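Local coordinates for protein nitrophorin Cim l NP (Cimex lectularius, PDB 2IMQ) that carries nitric oxide on a cysteine-ligated heme b and delivers it to the victim while the bed bug feeds, causing vasodilation, at residues 24-29 with 65-70; 38-43 with 87-92; 8-13 with 33-38. All coordinates share one frame; numbering follows the deposited sequence.

Contact 1 of 3, residues 24-29 with 65-70; sequences NLEELL and QSLLTS. With HEM (protoporphyrin IX containing Fe), chain B.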
loop_
_atom_site.group_PDB
_atom_site.type_symbol
_atom_site.label_atom_id
_atom_site.label_comp_id
_atom_site.label_asym_id
_atom_site.label_seq_id
_atom_site.Cartn_x
_atom_site.Cartn_y
_atom_site.Cartn_z
ATOM N N ASN A 24 15.451 -9.168 -5.948
ATOM C CA ASN A 24 15.521 -9.640 -4.570
ATOM C C ASN A 24 14.213 -9.288 -3.816
ATOM O O ASN A 24 14.006 -8.167 -3.407
ATOM C CB ASN A 24 16.849 -9.219 -3.876
ATOM C CG ASN A 24 16.791 -7.932 -3.076
ATOM O OD1 ASN A 24 16.965 -6.855 -3.618
ATOM N ND2 ASN A 24 16.527 -8.059 -1.757
ATOM N N LEU A 25 13.326 -10.266 -3.703
ATOM C CA LEU A 25 11.920 -10.004 -3.360
ATOM C C LEU A 25 11.555 -10.483 -1.987
ATOM O O LEU A 25 10.563 -10.051 -1.417
ATOM C CB LEU A 25 11.022 -10.648 -4.398
ATOM C CG LEU A 25 11.092 -10.154 -5.843
ATOM C CD1 LEU A 25 10.200 -11.013 -6.699
ATOM C CD2 LEU A 25 10.715 -8.678 -5.973
ATOM N N GLU A 26 12.321 -11.396 -1.414
ATOM C CA GLU A 26 12.033 -11.870 -0.088
ATOM C C GLU A 26 12.027 -10.758 0.932
ATOM O O GLU A 26 11.147 -10.695 1.765
ATOM C CB GLU A 26 13.024 -12.970 0.360
ATOM C CG GLU A 26 12.790 -14.306 -0.296
ATOM C CD GLU A 26 13.385 -15.472 0.474
ATOM O OE1 GLU A 26 14.274 -15.210 1.290
ATOM O OE2 GLU A 26 12.936 -16.637 0.284
ATOM N N GLU A 27 13.012 -9.887 0.872
ATOM C CA GLU A 27 13.067 -8.781 1.772
ATOM C C GLU A 27 11.860 -7.827 1.576
ATOM O O GLU A 27 11.249 -7.390 2.557
ATOM C CB GLU A 27 14.351 -8.014 1.560
ATOM C CG GLU A 27 14.572 -6.879 2.525
ATOM C CD GLU A 27 15.894 -6.161 2.302
ATOM O OE1 GLU A 27 16.188 -5.252 3.081
ATOM O OE2 GLU A 27 16.635 -6.483 1.348
ATOM N N LEU A 28 11.540 -7.540 0.321
ATOM C CA LEU A 28 10.442 -6.652 -0.034
ATOM C C LEU A 28 9.132 -7.122 0.575
ATOM O O LEU A 28 8.302 -6.320 0.992
ATOM C CB LEU A 28 10.338 -6.584 -1.563
ATOM C CG LEU A 28 9.350 -5.558 -2.061
ATOM C CD1 LEU A 28 9.825 -4.151 -1.864
ATOM C CD2 LEU A 28 8.990 -5.769 -3.498
ATOM N N LEU A 29 8.940 -8.444 0.644
ATOM C CA LEU A 29 7.691 -9.023 1.104
ATOM C C LEU A 29 7.733 -9.452 2.557
ATOM O O LEU A 29 6.752 -9.939 3.100
ATOM C CB LEU A 29 7.299 -10.208 0.227
ATOM C CG LEU A 29 7.287 -9.934 -1.252
ATOM C CD1 LEU A 29 7.016 -11.223 -1.977
ATOM C CD2 LEU A 29 6.323 -8.932 -1.604
ATOM N N GLN A 65 6.226 -15.282 -9.280
ATOM C CA GLN A 65 5.589 -16.622 -9.273
ATOM C C GLN A 65 6.626 -17.685 -8.873
ATOM O O GLN A 65 6.321 -18.548 -8.075
ATOM C CB GLN A 65 4.869 -16.933 -10.602
ATOM C CG GLN A 65 3.910 -15.885 -11.145
ATOM C CD GLN A 65 2.467 -15.914 -10.673
ATOM O OE1 GLN A 65 2.171 -15.941 -9.466
ATOM N NE2 GLN A 65 1.541 -15.791 -11.652
ATOM N N SER A 66 7.861 -17.579 -9.357
ATOM C CA SER A 66 8.952 -18.457 -8.908
ATOM C C SER A 66 9.120 -18.498 -7.390
ATOM O O SER A 66 9.170 -19.582 -6.800
ATOM C CB SER A 66 10.306 -18.052 -9.553
ATOM O OG SER A 66 10.258 -18.270 -10.961
ATOM N N LEU A 67 9.190 -17.336 -6.737
ATOM C CA LEU A 67 9.415 -17.315 -5.294
ATOM C C LEU A 67 8.187 -17.790 -4.524
ATOM O O LEU A 67 8.297 -18.573 -3.569
ATOM C CB LEU A 67 9.818 -15.916 -4.848
ATOM C CG LEU A 67 9.737 -15.718 -3.329
ATOM C CD1 LEU A 67 10.817 -16.530 -2.625
ATOM C CD2 LEU A 67 9.814 -14.224 -2.958
ATOM N N LEU A 68 7.015 -17.341 -4.941
ATOM C CA LEU A 68 5.836 -17.506 -4.100
ATOM C C LEU A 68 5.120 -18.844 -4.217
ATOM O O LEU A 68 4.606 -19.361 -3.223
ATOM C CB LEU A 68 4.879 -16.325 -4.285
ATOM C CG LEU A 68 5.461 -14.986 -3.766
ATOM C CD1 LEU A 68 4.515 -13.888 -4.171
ATOM C CD2 LEU A 68 5.751 -15.018 -2.259
ATOM N N THR A 69 5.132 -19.415 -5.405
ATOM C CA THR A 69 4.528 -20.733 -5.600
ATOM C C THR A 69 5.197 -21.808 -4.770
ATOM O O THR A 69 4.514 -22.574 -4.118
ATOM C CB THR A 69 4.550 -21.111 -7.077
ATOM O OG1 THR A 69 3.691 -20.219 -7.784
ATOM C CG2 THR A 69 3.923 -22.466 -7.333
ATOM N N SER A 70 6.519 -21.807 -4.739
ATOM C CA SER A 70 7.299 -22.724 -3.879
ATOM C C SER A 70 6.942 -22.620 -2.393
ATOM O O SER A 70 7.038 -23.595 -1.662
ATOM C CB SER A 70 8.818 -22.530 -4.081
ATOM O OG SER A 70 9.310 -21.281 -3.640
HETATM C CHA HEM B . 2.849 -7.864 -12.848
HETATM C CHB HEM B . 5.213 -5.952 -9.072
HETATM C CHC HEM B . 7.138 -2.629 -11.974
HETATM C CHD HEM B . 4.602 -4.260 -15.667
HETATM C C1A HEM B . 3.327 -7.681 -11.583
HETATM C C2A HEM B . 3.049 -8.503 -10.429
HETATM C C3A HEM B . 3.693 -7.927 -9.382
HETATM C C4A HEM B . 4.404 -6.774 -9.853
HETATM C CMA HEM B . 3.720 -8.454 -7.958
HETATM C CAA HEM B . 2.195 -9.790 -10.370
HETATM C CBA HEM B . 3.246 -10.925 -10.505
HETATM C CGA HEM B . 2.582 -12.294 -10.552
HETATM O O1A HEM B . 2.079 -12.666 -11.611
HETATM O O2A HEM B . 2.616 -13.043 -9.545
HETATM C C1B HEM B . 5.942 -4.907 -9.545
HETATM C C2B HEM B . 6.830 -4.092 -8.752
HETATM C C3B HEM B . 7.375 -3.172 -9.540
HETATM C C4B HEM B . 6.858 -3.385 -10.867
HETATM C CMB HEM B . 6.959 -4.412 -7.305
HETATM C CAB HEM B . 8.356 -2.063 -9.192
HETATM C CBB HEM B . 9.119 -2.132 -8.092
HETATM C C1C HEM B . 6.684 -2.761 -13.254
HETATM C C2C HEM B . 6.972 -1.905 -14.377
HETATM C C3C HEM B . 6.308 -2.415 -15.410
HETATM C C4C HEM B . 5.490 -3.494 -14.952
HETATM C CMC HEM B . 8.008 -0.776 -14.430
HETATM C CAC HEM B . 6.318 -1.890 -16.839
HETATM C CBC HEM B . 5.928 -0.654 -17.141
HETATM C C1D HEM B . 3.870 -5.338 -15.221
HETATM C C2D HEM B . 2.899 -6.036 -16.029
HETATM C C3D HEM B . 2.388 -7.156 -15.182
HETATM C C4D HEM B . 3.059 -7.037 -13.914
HETATM C CMD HEM B . 2.510 -5.730 -17.475
HETATM C CAD HEM B . 1.318 -8.158 -15.648
HETATM C CBD HEM B . 1.986 -9.020 -16.707
HETATM C CGD HEM B . 1.162 -10.237 -16.987
HETATM O O1D HEM B . 1.608 -11.043 -17.867
HETATM O O2D HEM B . 0.085 -10.375 -16.336
HETATM N NA HEM B . 4.172 -6.638 -11.221
HETATM N NB HEM B . 5.960 -4.436 -10.829
HETATM N NC HEM B . 5.761 -3.689 -13.633
HETATM N ND HEM B . 3.913 -5.950 -13.974
HETATM FE FE HEM B . 5.062 -5.261 -12.459
#
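L67 projects its two methyl groups at L25 and E26, at the start of the short helix 26-29, and meets them mainly through apolar contacts. Its CG is anti to the backbone N (chi1 166°), which aims the fork out of helix 57-70: CD2 of L67 lies 4.0 Å from CB of L25, and the CD1 branch lies against E26, with CD1 of L67 3.8 Å from CG of E26. L29 and L68 meet end on through their methyls, CD1 of L29 4.0 Å from CD2 of L68. The interface is thus leucine-rich, and it joins the short helix after the first strand to the long helix that bears the heme ligand C60, both packed on one face of the six-stranded sheet of a DNase I-like beta-sandwich. The aliphatic part of E26 runs across L67, while its carboxylate continues past the leucine, where OE2 forms a salt bridge with K71, just beyond the end of 65-70. Within 65-70, OG1 of T69 donates to O of Q65 over 3.1 Å. Q65, which does not touch 24-29, lies against a heme propionate.

Contact 2 of 3, residues 38-43 with 87-92; sequences DVIAVA and TVYCLE. With HEM (protoporphyrin IX containing Fe), chain B.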
loop_
_atom_site.group_PDB
_atom_site.type_symbol
_atom_site.label_atom_id
_atom_site.label_comp_id
_atom_site.label_asym_id
_atom_site.label_seq_id
_atom_site.Cartn_x
_atom_site.Cartn_y
_atom_site.Cartn_z
ATOM N N ASP A 38 -0.071 -15.487 5.848
ATOM C CA ASP A 38 -1.178 -16.079 5.117
ATOM C C ASP A 38 -1.581 -15.355 3.857
ATOM O O ASP A 38 -1.934 -15.975 2.858
ATOM C CB ASP A 38 -2.355 -16.235 6.066
ATOM C CG ASP A 38 -2.006 -17.072 7.249
ATOM O OD1 ASP A 38 -1.758 -18.303 7.051
ATOM O OD2 ASP A 38 -1.853 -16.571 8.389
ATOM N N VAL A 39 -1.505 -14.016 3.900
ATOM C CA VAL A 39 -1.894 -13.168 2.784
ATOM C C VAL A 39 -0.778 -12.152 2.543
ATOM O O VAL A 39 -0.200 -11.632 3.503
ATOM C CB VAL A 39 -3.214 -12.410 3.114
ATOM C CG1 VAL A 39 -3.557 -11.470 1.997
ATOM C CG2 VAL A 39 -4.274 -13.450 3.442
ATOM N N ILE A 40 -0.480 -11.929 1.278
ATOM C CA ILE A 40 0.473 -10.864 0.901
ATOM C C ILE A 40 -0.133 -9.994 -0.169
ATOM O O ILE A 40 -0.702 -10.492 -1.154
ATOM C CB ILE A 40 1.770 -11.493 0.317
ATOM C CG1 ILE A 40 2.495 -12.383 1.326
ATOM C CG2 ILE A 40 2.723 -10.434 -0.129
ATOM C CD1 ILE A 40 3.647 -13.206 0.710
ATOM N N ALA A 41 -0.052 -8.675 0.017
ATOM C CA ALA A 41 -0.532 -7.743 -0.979
ATOM C C ALA A 41 0.616 -6.804 -1.371
ATOM O O ALA A 41 1.355 -6.352 -0.486
ATOM C CB ALA A 41 -1.688 -6.961 -0.476
ATOM N N VAL A 42 0.745 -6.576 -2.659
ATOM C CA VAL A 42 1.769 -5.714 -3.247
ATOM C C VAL A 42 1.142 -4.621 -4.086
ATOM O O VAL A 42 0.424 -4.923 -5.030
ATOM C CB VAL A 42 2.710 -6.551 -4.167
ATOM C CG1 VAL A 42 3.821 -5.673 -4.741
ATOM C CG2 VAL A 42 3.282 -7.765 -3.357
ATOM N N ALA A 43 1.408 -3.370 -3.769
ATOM C CA ALA A 43 0.834 -2.258 -4.507
ATOM C C ALA A 43 1.999 -1.404 -5.013
ATOM O O ALA A 43 2.948 -1.073 -4.283
ATOM C CB ALA A 43 -0.087 -1.398 -3.647
ATOM N N THR A 87 -1.511 -6.570 -6.462
ATOM C CA THR A 87 -1.499 -8.031 -6.506
ATOM C C THR A 87 -1.800 -8.529 -5.108
ATOM O O THR A 87 -1.210 -8.048 -4.140
ATOM C CB THR A 87 -0.149 -8.536 -6.998
ATOM O OG1 THR A 87 0.178 -7.907 -8.240
ATOM C CG2 THR A 87 -0.209 -10.042 -7.237
ATOM N N VAL A 88 -2.641 -9.582 -5.008
ATOM C CA VAL A 88 -2.933 -10.215 -3.751
ATOM C C VAL A 88 -2.635 -11.711 -3.874
ATOM O O VAL A 88 -3.116 -12.332 -4.823
ATOM C CB VAL A 88 -4.401 -9.976 -3.313
ATOM C CG1 VAL A 88 -4.629 -10.583 -1.988
ATOM C CG2 VAL A 88 -4.683 -8.461 -3.245
ATOM N N TYR A 89 -1.882 -12.228 -2.919
ATOM C CA TYR A 89 -1.557 -13.646 -2.820
ATOM C C TYR A 89 -2.109 -14.172 -1.513
ATOM O O TYR A 89 -2.156 -13.480 -0.492
ATOM C CB TYR A 89 -0.031 -13.842 -2.790
ATOM C CG TYR A 89 0.705 -13.339 -3.960
ATOM C CD1 TYR A 89 1.256 -12.079 -3.944
ATOM C CD2 TYR A 89 0.876 -14.100 -5.096
ATOM C CE1 TYR A 89 1.970 -11.601 -5.023
ATOM C CE2 TYR A 89 1.594 -13.631 -6.175
ATOM C CZ TYR A 89 2.159 -12.357 -6.138
ATOM O OH TYR A 89 2.826 -11.854 -7.221
ATOM N N CYS A 90 -2.509 -15.463 -1.531
ATOM C CA CYS A 90 -2.941 -16.097 -0.316
ATOM C C CYS A 90 -2.446 -17.521 -0.312
ATOM O O CYS A 90 -2.370 -18.128 -1.366
ATOM C CB CYS A 90 -4.465 -16.070 -0.222
ATOM S SG CYS A 90 -5.237 -16.779 1.297
ATOM N N LEU A 91 -2.095 -18.033 0.850
ATOM C CA LEU A 91 -1.702 -19.465 0.916
ATOM C C LEU A 91 -2.842 -20.309 0.393
ATOM O O LEU A 91 -3.998 -20.142 0.799
ATOM C CB LEU A 91 -1.302 -19.860 2.322
ATOM C CG LEU A 91 0.039 -19.335 2.861
ATOM C CD1 LEU A 91 0.197 -19.696 4.288
ATOM C CD2 LEU A 91 1.216 -19.767 2.042
ATOM N N GLU A 92 -2.505 -21.194 -0.538
ATOM C CA GLU A 92 -3.492 -22.058 -1.162
ATOM C C GLU A 92 -4.312 -22.862 -0.141
ATOM O O GLU A 92 -5.484 -23.101 -0.353
ATOM C CB GLU A 92 -2.765 -22.999 -2.125
ATOM C CG GLU A 92 -3.602 -24.136 -2.670
ATOM C CD GLU A 92 -4.815 -23.669 -3.427
ATOM O OE1 GLU A 92 -4.728 -22.586 -4.059
ATOM O OE2 GLU A 92 -5.843 -24.387 -3.373
HETATM C CHA HEM B . 2.849 -7.864 -12.848
HETATM C CHB HEM B . 5.213 -5.952 -9.072
HETATM C CHC HEM B . 7.138 -2.629 -11.974
HETATM C CHD HEM B . 4.602 -4.260 -15.667
HETATM C C1A HEM B . 3.327 -7.681 -11.583
HETATM C C2A HEM B . 3.049 -8.503 -10.429
HETATM C C3A HEM B . 3.693 -7.927 -9.382
HETATM C C4A HEM B . 4.404 -6.774 -9.853
HETATM C CMA HEM B . 3.720 -8.454 -7.958
HETATM C CAA HEM B . 2.195 -9.790 -10.370
HETATM C CBA HEM B . 3.246 -10.925 -10.505
HETATM C CGA HEM B . 2.582 -12.294 -10.552
HETATM O O1A HEM B . 2.079 -12.666 -11.611
HETATM O O2A HEM B . 2.616 -13.043 -9.545
HETATM C C1B HEM B . 5.942 -4.907 -9.545
HETATM C C2B HEM B . 6.830 -4.092 -8.752
HETATM C C3B HEM B . 7.375 -3.172 -9.540
HETATM C C4B HEM B . 6.858 -3.385 -10.867
HETATM C CMB HEM B . 6.959 -4.412 -7.305
HETATM C CAB HEM B . 8.356 -2.063 -9.192
HETATM C CBB HEM B . 9.119 -2.132 -8.092
HETATM C C1C HEM B . 6.684 -2.761 -13.254
HETATM C C2C HEM B . 6.972 -1.905 -14.377
HETATM C C3C HEM B . 6.308 -2.415 -15.410
HETATM C C4C HEM B . 5.490 -3.494 -14.952
HETATM C CMC HEM B . 8.008 -0.776 -14.430
HETATM C CAC HEM B . 6.318 -1.890 -16.839
HETATM C CBC HEM B . 5.928 -0.654 -17.141
HETATM C C1D HEM B . 3.870 -5.338 -15.221
HETATM C C2D HEM B . 2.899 -6.036 -16.029
HETATM C C3D HEM B . 2.388 -7.156 -15.182
HETATM C C4D HEM B . 3.059 -7.037 -13.914
HETATM C CMD HEM B . 2.510 -5.730 -17.475
HETATM C CAD HEM B . 1.318 -8.158 -15.648
HETATM C CBD HEM B . 1.986 -9.020 -16.707
HETATM C CGD HEM B . 1.162 -10.237 -16.987
HETATM O O1D HEM B . 1.608 -11.043 -17.867
HETATM O O2D HEM B . 0.085 -10.375 -16.336
HETATM N NA HEM B . 4.172 -6.638 -11.221
HETATM N NB HEM B . 5.960 -4.436 -10.829
HETATM N NC HEM B . 5.761 -3.689 -13.633
HETATM N ND HEM B . 3.913 -5.950 -13.974
HETATM FE FE HEM B . 5.062 -5.261 -12.459
HETATM O O HOH W 1 1.381 -5.502 -7.730
#
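Strands 39-43 and 87-91 run antiparallel, 168° between their directions, with I40 and Y89 forming a hydrogen-bonded pair at the middle. Y89 N donates to I40 O over 2.7 Å in a nearly straight bond, and I40 N returns to Y89 O at 2.9 Å. V42 with T87 makes the next such pair; beyond I40, the N of L91 closes on O of D38. Between them, V39 with C90 and A41 with V88 are non-hydrogen-bonded pairs, with CA-H...O contacts alongside, such as A41 CA to T87 O, 3.2 Å.

The side chains of I40, V42, T87 and Y89 share one face. CG of Y89 is anti to the carbonyl carbon (chi1 -60°), which carries the ring along the sheet face to the heme, where its OH donates to heme O2A at 2.6 Å with that oxygen in the ring plane. L68 and F64 of helix 57-70 pack against the same ring. T87 OG1 stands 3.5 Å from heme CAA; it is bonded to N78, and it shares a water with V42 O, which lies 2.9 Å from that water. On the other face V39, V88 and C90 meet F122, T120 and I124 of the second sheet. Such a strand pair, buried on both faces, is characteristic of the DNase I-like sandwich, its inner face packing on the second sheet and its outer face here lining the heme pocket.

Contact 3 of 3, residues 8-13 with 33-38; sequences SVHTVS and SGETPD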
loop_
_atom_site.group_PDB
_atom_site.type_symbol
_atom_site.label_atom_id
_atom_site.label_comp_id
_atom_site.label_asym_id
_atom_site.label_seq_id
_atom_site.Cartn_x
_atom_site.Cartn_y
_atom_site.Cartn_z
ATOM N N SER A 8 -2.059 -13.949 9.445
ATOM C CA SER A 8 -1.095 -12.852 9.219
ATOM C C SER A 8 -1.139 -12.332 7.794
ATOM O O SER A 8 -1.395 -13.063 6.855
ATOM C CB SER A 8 0.308 -13.288 9.557
ATOM O OG SER A 8 0.697 -14.371 8.789
ATOM N N VAL A 9 -0.943 -11.027 7.678
ATOM C CA VAL A 9 -1.014 -10.331 6.416
ATOM C C VAL A 9 0.216 -9.468 6.340
ATOM O O VAL A 9 0.545 -8.779 7.313
ATOM C CB VAL A 9 -2.272 -9.381 6.331
ATOM C CG1 VAL A 9 -2.317 -8.617 4.989
ATOM C CG2 VAL A 9 -3.522 -10.164 6.595
ATOM N N HIS A 10 0.925 -9.548 5.211
ATOM C CA HIS A 10 1.993 -8.587 4.865
ATOM C C HIS A 10 1.518 -7.753 3.707
ATOM O O HIS A 10 0.964 -8.283 2.746
ATOM C CB HIS A 10 3.287 -9.312 4.448
ATOM C CG HIS A 10 4.004 -9.991 5.578
ATOM N ND1 HIS A 10 5.304 -10.454 5.462
ATOM C CD2 HIS A 10 3.602 -10.278 6.841
ATOM C CE1 HIS A 10 5.657 -11.008 6.611
ATOM N NE2 HIS A 10 4.642 -10.933 7.457
ATOM N N THR A 11 1.737 -6.462 3.805
ATOM C CA THR A 11 1.514 -5.560 2.693
ATOM C C THR A 11 2.769 -4.804 2.381
ATOM O O THR A 11 3.535 -4.448 3.287
ATOM C CB THR A 11 0.369 -4.553 3.012
ATOM O OG1 THR A 11 0.732 -3.677 4.085
ATOM C CG2 THR A 11 -0.906 -5.281 3.410
ATOM N N VAL A 12 2.987 -4.533 1.109
ATOM C CA VAL A 12 4.034 -3.634 0.716
ATOM C C VAL A 12 3.555 -2.712 -0.352
ATOM O O VAL A 12 2.872 -3.152 -1.284
ATOM C CB VAL A 12 5.338 -4.409 0.314
ATOM C CG1 VAL A 12 5.138 -5.269 -0.924
ATOM C CG2 VAL A 12 6.499 -3.481 0.110
ATOM N N SER A 13 3.914 -1.448 -0.241
ATOM C CA SER A 13 3.673 -0.592 -1.346
ATOM C C SER A 13 4.900 0.249 -1.662
ATOM O O SER A 13 5.767 0.526 -0.777
ATOM C CB SER A 13 2.480 0.272 -1.133
ATOM O OG SER A 13 2.740 1.370 -0.292
ATOM N N SER A 33 13.193 -13.357 7.100
ATOM C CA SER A 33 13.484 -13.867 8.429
ATOM C C SER A 33 12.689 -15.122 8.709
ATOM O O SER A 33 12.622 -15.568 9.853
ATOM C CB SER A 33 13.234 -12.833 9.526
ATOM O OG SER A 33 11.881 -12.387 9.531
ATOM N N GLY A 34 12.130 -15.715 7.663
ATOM C CA GLY A 34 11.481 -17.005 7.755
ATOM C C GLY A 34 9.988 -16.989 8.075
ATOM O O GLY A 34 9.386 -18.039 8.242
ATOM N N GLU A 35 9.359 -15.804 8.096
ATOM C CA GLU A 35 7.938 -15.735 8.365
ATOM C C GLU A 35 7.170 -16.219 7.144
ATOM O O GLU A 35 7.658 -16.091 6.019
ATOM C CB GLU A 35 7.555 -14.288 8.666
ATOM C CG GLU A 35 7.990 -13.815 10.053
ATOM C CD GLU A 35 8.049 -12.304 10.212
ATOM O OE1 GLU A 35 8.004 -11.594 9.195
ATOM O OE2 GLU A 35 8.177 -11.832 11.364
ATOM N N THR A 36 5.944 -16.703 7.381
ATOM C CA THR A 36 5.106 -17.341 6.399
ATOM C C THR A 36 3.691 -16.740 6.464
ATOM O O THR A 36 2.747 -17.385 6.911
ATOM C CB THR A 36 5.054 -18.864 6.695
ATOM O OG1 THR A 36 4.785 -19.082 8.088
ATOM C CG2 THR A 36 6.394 -19.487 6.526
ATOM N N PRO A 37 3.509 -15.491 6.026
ATOM C CA PRO A 37 2.215 -14.872 6.203
ATOM C C PRO A 37 1.168 -15.540 5.388
ATOM O O PRO A 37 1.433 -16.079 4.319
ATOM C CB PRO A 37 2.434 -13.461 5.700
ATOM C CG PRO A 37 3.569 -13.542 4.787
ATOM C CD PRO A 37 4.476 -14.589 5.402
ATOM N N ASP A 38 -0.071 -15.487 5.848
ATOM C CA ASP A 38 -1.178 -16.079 5.117
ATOM C C ASP A 38 -1.581 -15.355 3.857
ATOM O O ASP A 38 -1.934 -15.975 2.858
ATOM C CB ASP A 38 -2.355 -16.235 6.066
ATOM C CG ASP A 38 -2.006 -17.072 7.249
ATOM O OD1 ASP A 38 -1.758 -18.303 7.051
ATOM O OD2 ASP A 38 -1.853 -16.571 8.389
#
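S8 holds OG between its backbone N and carbonyl carbon (chi1 59°), which turns the hydroxyl to the backbone of P37 and D38. H10 swings its ring beside its own N (chi1 -71°), presenting a face to the ring of P37. OG of S8 accepts from D38 N at 3.2 Å and comes within 3.0 Å of P37 CA; D38 N also makes a weak bond to O of S8. In return the N of S8 donates almost straight to the anti lone pair of D38 OD2, over 2.8 Å. The backbone and side chain of D38 thus grip one residue of the strand, while its OD1 is held by H94.

CG of P37 sits over the centre of the H10 imidazole, 3.6 Å from the centroid, in a CH-pi contact. E35 meets the edge of that ring, its OE1 3.5 Å from H10 CE1 and its carboxylate turned 73° from the ring plane; its stronger partner is K277. ND1 of H10 is bonded to O of L29, which fixes the turn of the ring. Loop 33-38 closes a right-handed beta-alpha-beta crossover, whose helix is the short, weakly bonded turn 26-29, and leads into strand 39-46, parallel to strand 6-17.

Overall arrangement
Strand 39-46 is the hub: it pairs with strand 84-91 in contact 2 and, on its other edge, with strand 6-17 of contact 3, A41 O accepting from V12 N and A43 N donating to V12 O, both at 2.9 Å. D38 belongs to both contacts, whose centres are about 8 Å apart. Contact 1 lies about 11 Å from the centres of each and packs on the sheet, L68 CD1 reaching Y89 CZ at 3.4 Å and L29 CD2 reaching V42 CG2 at 3.7 Å. Contacts 1 and 2 both touch the heme; the side chains of L25 and Y89 are each about 8 Å from that of the proximal ligand C60. The side chain of H10 in contact 3 is about 12 Å from the heme.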